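Local coordinates for protein Gp26 (Listeria phage P40, PDB 4JZ5) that probably cleaves the glycan strands of the bacterial cell wall as a phage endolysin whose catalytic domain belongs to glycosyl hydrolase family 25, at residues L26-W31 and E63-G68; L116-V121 and G126-E131. One frame throughout, in Å; residues are numbered along the deposited sequence.

Interaction 1: L26-W31 and E63-G68; sequences LDISKW and EQHAKG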
# COMPACT_ATOMS: atom_id res chain seq x y z
N LEU A 26 -2.39 7.02 5.68
CA LEU A 26 -2.67 7.45 4.32
C LEU A 26 -1.98 6.56 3.32
O LEU A 26 -0.97 5.94 3.63
CB LEU A 26 -2.17 8.87 4.09
CG LEU A 26 -2.72 9.96 4.99
CD1 LEU A 26 -2.16 11.31 4.58
CD2 LEU A 26 -4.23 9.95 4.99
N ASP A 27 -2.51 6.51 2.10
CA ASP A 27 -1.71 6.04 0.98
C ASP A 27 -1.77 7.09 -0.12
O ASP A 27 -2.82 7.71 -0.34
CB ASP A 27 -2.13 4.64 0.50
CG ASP A 27 -3.55 4.55 0.05
OD1 ASP A 27 -4.42 4.24 0.87
OD2 ASP A 27 -3.77 4.74 -1.17
N ILE A 28 -0.63 7.33 -0.75
CA ILE A 28 -0.46 8.39 -1.74
C ILE A 28 0.34 7.88 -2.93
O ILE A 28 1.01 6.84 -2.87
CB ILE A 28 0.20 9.66 -1.13
CG1 ILE A 28 1.60 9.34 -0.61
CG2 ILE A 28 -0.68 10.23 -0.04
CD1 ILE A 28 2.36 10.56 -0.11
N SER A 29 0.26 8.64 -4.01
CA SER A 29 0.88 8.30 -5.26
C SER A 29 1.11 9.58 -6.05
O SER A 29 1.04 10.68 -5.51
CB SER A 29 -0.01 7.36 -6.07
OG SER A 29 -1.15 8.06 -6.55
N LYS A 30 1.34 9.44 -7.34
CA LYS A 30 1.46 10.60 -8.21
C LYS A 30 0.19 11.45 -8.22
O LYS A 30 0.24 12.62 -8.62
CB LYS A 30 1.82 10.18 -9.64
CG LYS A 30 0.73 9.46 -10.37
CD LYS A 30 -0.08 10.41 -11.21
CE LYS A 30 -0.20 9.89 -12.63
NZ LYS A 30 -0.77 10.91 -13.54
N TRP A 31 -0.93 10.88 -7.80
CA TRP A 31 -2.18 11.64 -7.76
C TRP A 31 -2.23 12.66 -6.63
O TRP A 31 -3.15 13.48 -6.57
CB TRP A 31 -3.35 10.66 -7.66
CG TRP A 31 -3.48 9.83 -8.89
CD1 TRP A 31 -3.25 8.50 -9.01
CD2 TRP A 31 -3.86 10.29 -10.19
NE1 TRP A 31 -3.47 8.09 -10.31
CE2 TRP A 31 -3.84 9.18 -11.05
CE3 TRP A 31 -4.21 11.54 -10.71
CZ2 TRP A 31 -4.16 9.27 -12.41
CZ3 TRP A 31 -4.52 11.64 -12.05
CH2 TRP A 31 -4.50 10.51 -12.89
N GLU A 63 10.15 9.10 -5.52
CA GLU A 63 11.30 9.64 -4.83
C GLU A 63 10.94 10.89 -4.05
O GLU A 63 11.43 11.08 -2.94
CB GLU A 63 12.44 9.86 -5.80
CG GLU A 63 12.92 8.53 -6.38
CD GLU A 63 14.01 8.67 -7.40
OE1 GLU A 63 14.75 9.67 -7.35
OE2 GLU A 63 14.13 7.78 -8.27
N GLN A 64 10.09 11.74 -4.61
CA GLN A 64 9.67 12.93 -3.89
C GLN A 64 9.01 12.57 -2.58
O GLN A 64 9.31 13.14 -1.53
CB GLN A 64 8.70 13.76 -4.74
CG GLN A 64 8.19 14.99 -4.05
CD GLN A 64 7.03 15.60 -4.78
OE1 GLN A 64 7.14 15.92 -5.96
NE2 GLN A 64 5.90 15.76 -4.09
N HIS A 65 8.08 11.61 -2.62
CA HIS A 65 7.37 11.22 -1.43
C HIS A 65 8.29 10.53 -0.44
O HIS A 65 8.22 10.80 0.76
CB HIS A 65 6.18 10.30 -1.77
CG HIS A 65 5.06 11.04 -2.42
ND1 HIS A 65 4.12 10.49 -3.27
CD2 HIS A 65 4.75 12.34 -2.30
CE1 HIS A 65 3.28 11.44 -3.63
NE2 HIS A 65 3.64 12.57 -3.06
N ALA A 66 9.17 9.65 -0.90
CA ALA A 66 10.09 8.98 0.01
C ALA A 66 10.97 9.99 0.73
O ALA A 66 11.15 9.91 1.96
CB ALA A 66 10.94 7.97 -0.74
N LYS A 67 11.52 10.94 -0.01
CA LYS A 67 12.36 11.96 0.59
C LYS A 67 11.56 12.85 1.54
O LYS A 67 12.07 13.27 2.58
CB LYS A 67 13.01 12.83 -0.49
CG LYS A 67 14.08 12.10 -1.27
CD LYS A 67 14.76 12.99 -2.30
CE LYS A 67 13.81 13.42 -3.39
NZ LYS A 67 14.52 14.16 -4.46
N GLY A 68 10.34 13.18 1.17
CA GLY A 68 9.53 14.07 1.99
C GLY A 68 9.15 13.43 3.31
O GLY A 68 9.13 14.08 4.36
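Ser29 and His65 mark the place where the chain just past the end of strand 25-28 comes nearest to residues 63-68 of helix 62-72, their CA atoms 8.1 Å apart. Within 26-31, Ile28 and Ser29 are the residues that touch 63-68, and His65 bridges to both, so between these two segments the contact rests on three residues. Ile28 and His65 do most of the work. The ring presents a face to the delta-methyl group: CD1 of Ile28 lies 3.5 Å from the centroid of the His65 imidazole and 6° off its normal, a well-centred CH-pi contact. The isoleucine reaches it with CG1 placed between its backbone N and carbonyl carbon (chi1 62°) and the chain then extended to CD1. Val47, Ile49 and Val207 also pack on Ile28, so the methyl against the ring belongs to the apolar layer between sheet and helix.

The edge of the imidazole is used differently. Ser29 O sits near the ring plane, 3.0 Å from CE1 of His65, so a ring carbon meets this carbonyl, while NE2 of His65 makes a weak hydrogen bond to Gln32 O. Face and edge contacts together probably limit rotation of the ring. The Ser29 side chain leaves its backbone away from 63-68, and its OG accepts from Trp31 N at 3.1 Å with a nearly straight N-H...O angle of 168°, an ST turn that shapes the loop leaving the strand. Gln32 OE1 takes the Ser29 N-H. Asp27, just before Ile28, is held through OD1 by Gln193 and Asn210 on other strands. Side chains alternate along a beta/alpha-barrel strand, one set toward the helices, as Ile28, the other toward the barrel interior, as Asp27, consistent with the family 25 barrel.

Interaction 2: L116-V121 and G126-E131; sequences LDYEEV and GNVVNE
Tyr118 and Val128 meet by apolar contact just past the end of strand 114-117, where helix 128-143 begins. CE2 of Tyr118 lies 3.5 Å from CG1 of Val128, the methyl approaching the ring obliquely. The second methyl also serves: CG2 of Val128 comes to 3.7 Å from the phenol OH of Tyr118 and to 3.9 Å from CG2 of Val121. Both methyls of Val128 thus lie along the CD2-CE2-OH side of the tyrosine, which is directed across to the helix with CG anti to its backbone N (chi1 -163°). The Tyr118 ring also meets Phe84, and Glu120 O stands 3.3 Å above its plane, toward the rim.

The polar bond within the helical segment is a cap. Asn127 is the N-cap: its OD1 accepts from Asn130 N at 2.9 Å, with the donor tilted 19° from the carbonyl plane. Farther along, OE1 of Glu131 makes a salt bridge to Arg134 and a hydrogen bond with Thr90, both outside the segment.

The division of labour is plain: the cap probably helps fix how the helix starts, while the contact between the two segments of this beta-alpha-beta unit is apolar, with the polar bonds confined to the helix start and to residues elsewhere.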
# COMPACT_ATOMS: atom_id res chain seq x y z
N LEU A 116 1.59 -5.74 -2.21
CA LEU A 116 1.05 -6.03 -3.52
C LEU A 116 -0.39 -5.51 -3.58
O LEU A 116 -1.25 -5.95 -2.81
CB LEU A 116 1.04 -7.54 -3.75
CG LEU A 116 0.35 -8.04 -5.01
CD1 LEU A 116 0.94 -7.40 -6.24
CD2 LEU A 116 0.45 -9.55 -5.11
N ASP A 117 -0.65 -4.57 -4.49
CA ASP A 117 -1.99 -4.05 -4.77
C ASP A 117 -2.50 -4.79 -6.00
O ASP A 117 -1.99 -4.58 -7.13
CB ASP A 117 -1.86 -2.54 -5.01
CG ASP A 117 -3.13 -1.86 -5.48
OD1 ASP A 117 -4.05 -2.52 -5.97
OD2 ASP A 117 -3.20 -0.62 -5.36
N TYR A 118 -3.45 -5.71 -5.79
CA TYR A 118 -3.90 -6.60 -6.85
C TYR A 118 -5.39 -6.42 -7.01
O TYR A 118 -6.16 -7.00 -6.23
CB TYR A 118 -3.56 -8.08 -6.58
CG TYR A 118 -3.68 -8.87 -7.85
CD1 TYR A 118 -2.63 -8.94 -8.75
CD2 TYR A 118 -4.86 -9.48 -8.22
CE1 TYR A 118 -2.74 -9.61 -9.95
CE2 TYR A 118 -4.99 -10.15 -9.42
CZ TYR A 118 -3.94 -10.20 -10.29
OH TYR A 118 -4.10 -10.86 -11.48
N GLU A 119 -5.80 -5.62 -8.00
CA GLU A 119 -7.21 -5.27 -8.13
C GLU A 119 -7.72 -5.31 -9.57
O GLU A 119 -8.85 -4.91 -9.83
CB GLU A 119 -7.44 -3.91 -7.50
CG GLU A 119 -6.74 -2.77 -8.20
CD GLU A 119 -6.89 -1.44 -7.44
OE1 GLU A 119 -6.03 -1.06 -6.64
OE2 GLU A 119 -7.89 -0.72 -7.67
N GLU A 120 -6.91 -5.82 -10.49
CA GLU A 120 -7.36 -6.15 -11.84
C GLU A 120 -6.52 -7.32 -12.29
O GLU A 120 -5.49 -7.62 -11.69
CB GLU A 120 -7.23 -4.96 -12.79
CG GLU A 120 -5.81 -4.49 -13.08
CD GLU A 120 -5.78 -3.38 -14.12
OE1 GLU A 120 -5.88 -3.70 -15.33
OE2 GLU A 120 -5.68 -2.19 -13.74
N VAL A 121 -6.96 -8.00 -13.34
CA VAL A 121 -6.30 -9.21 -13.80
C VAL A 121 -5.79 -9.04 -15.22
O VAL A 121 -6.56 -8.72 -16.12
CB VAL A 121 -7.24 -10.43 -13.74
CG1 VAL A 121 -6.50 -11.68 -14.18
CG2 VAL A 121 -7.80 -10.59 -12.33
N GLY A 126 -3.56 -18.73 -15.99
CA GLY A 126 -3.15 -19.02 -14.64
C GLY A 126 -4.09 -18.52 -13.57
O GLY A 126 -5.17 -18.00 -13.86
N ASN A 127 -3.66 -18.71 -12.32
CA ASN A 127 -4.53 -18.53 -11.16
C ASN A 127 -4.07 -17.31 -10.35
O ASN A 127 -2.88 -17.15 -10.07
CB ASN A 127 -4.49 -19.83 -10.35
CG ASN A 127 -5.16 -19.74 -9.01
OD1 ASN A 127 -4.50 -19.50 -7.99
ND2 ASN A 127 -6.48 -19.94 -8.98
N VAL A 128 -5.01 -16.43 -9.97
CA VAL A 128 -4.66 -15.21 -9.28
C VAL A 128 -3.95 -15.49 -7.95
O VAL A 128 -2.96 -14.83 -7.65
CB VAL A 128 -5.91 -14.31 -9.10
CG1 VAL A 128 -5.67 -13.24 -8.04
CG2 VAL A 128 -6.30 -13.69 -10.44
N VAL A 129 -4.48 -16.40 -7.14
CA VAL A 129 -3.82 -16.72 -5.88
C VAL A 129 -2.37 -17.13 -6.09
O VAL A 129 -1.47 -16.61 -5.43
CB VAL A 129 -4.60 -17.81 -5.12
CG1 VAL A 129 -3.75 -18.44 -4.01
CG2 VAL A 129 -5.90 -17.25 -4.58
N ASN A 130 -2.15 -18.04 -7.02
CA ASN A 130 -0.81 -18.55 -7.21
C ASN A 130 0.15 -17.46 -7.68
O ASN A 130 1.29 -17.39 -7.21
CB ASN A 130 -0.79 -19.71 -8.19
CG ASN A 130 -1.39 -20.99 -7.63
OD1 ASN A 130 -1.67 -21.10 -6.44
ND2 ASN A 130 -1.60 -21.96 -8.51
N GLU A 131 -0.31 -16.59 -8.58
CA GLU A 131 0.58 -15.56 -9.10
C GLU A 131 0.84 -14.48 -8.05
O GLU A 131 1.97 -14.01 -7.93
CB GLU A 131 0.05 -14.99 -10.41
CG GLU A 131 0.03 -16.02 -11.54
CD GLU A 131 1.40 -16.56 -11.86
OE1 GLU A 131 2.37 -15.79 -11.93
OE2 GLU A 131 1.51 -17.79 -12.04

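How the interactions relate
Each contact joins the end of a strand of the same curled sheet, or the loop just after it, to a helix, but on opposite sides of the chain's centre: their centres are 24 Å apart and they do not touch. Interaction 1 is buried, whereas interaction 2 is only partly buried, Val121 being exposed. Between them Asp27 and Asp117, which neither contact employs, bring their carboxylates near each other: OD2 of Asp27 lies 6.8 Å from OD2 of Asp117. Asp117 and Glu119 form an Asp-X-Glu pattern at the strand end, consistent with the acidic cleft of family 25 hydrolases. Both contacts thus lie on the outer, helix side of strands whose acidic residues probably line the cleft.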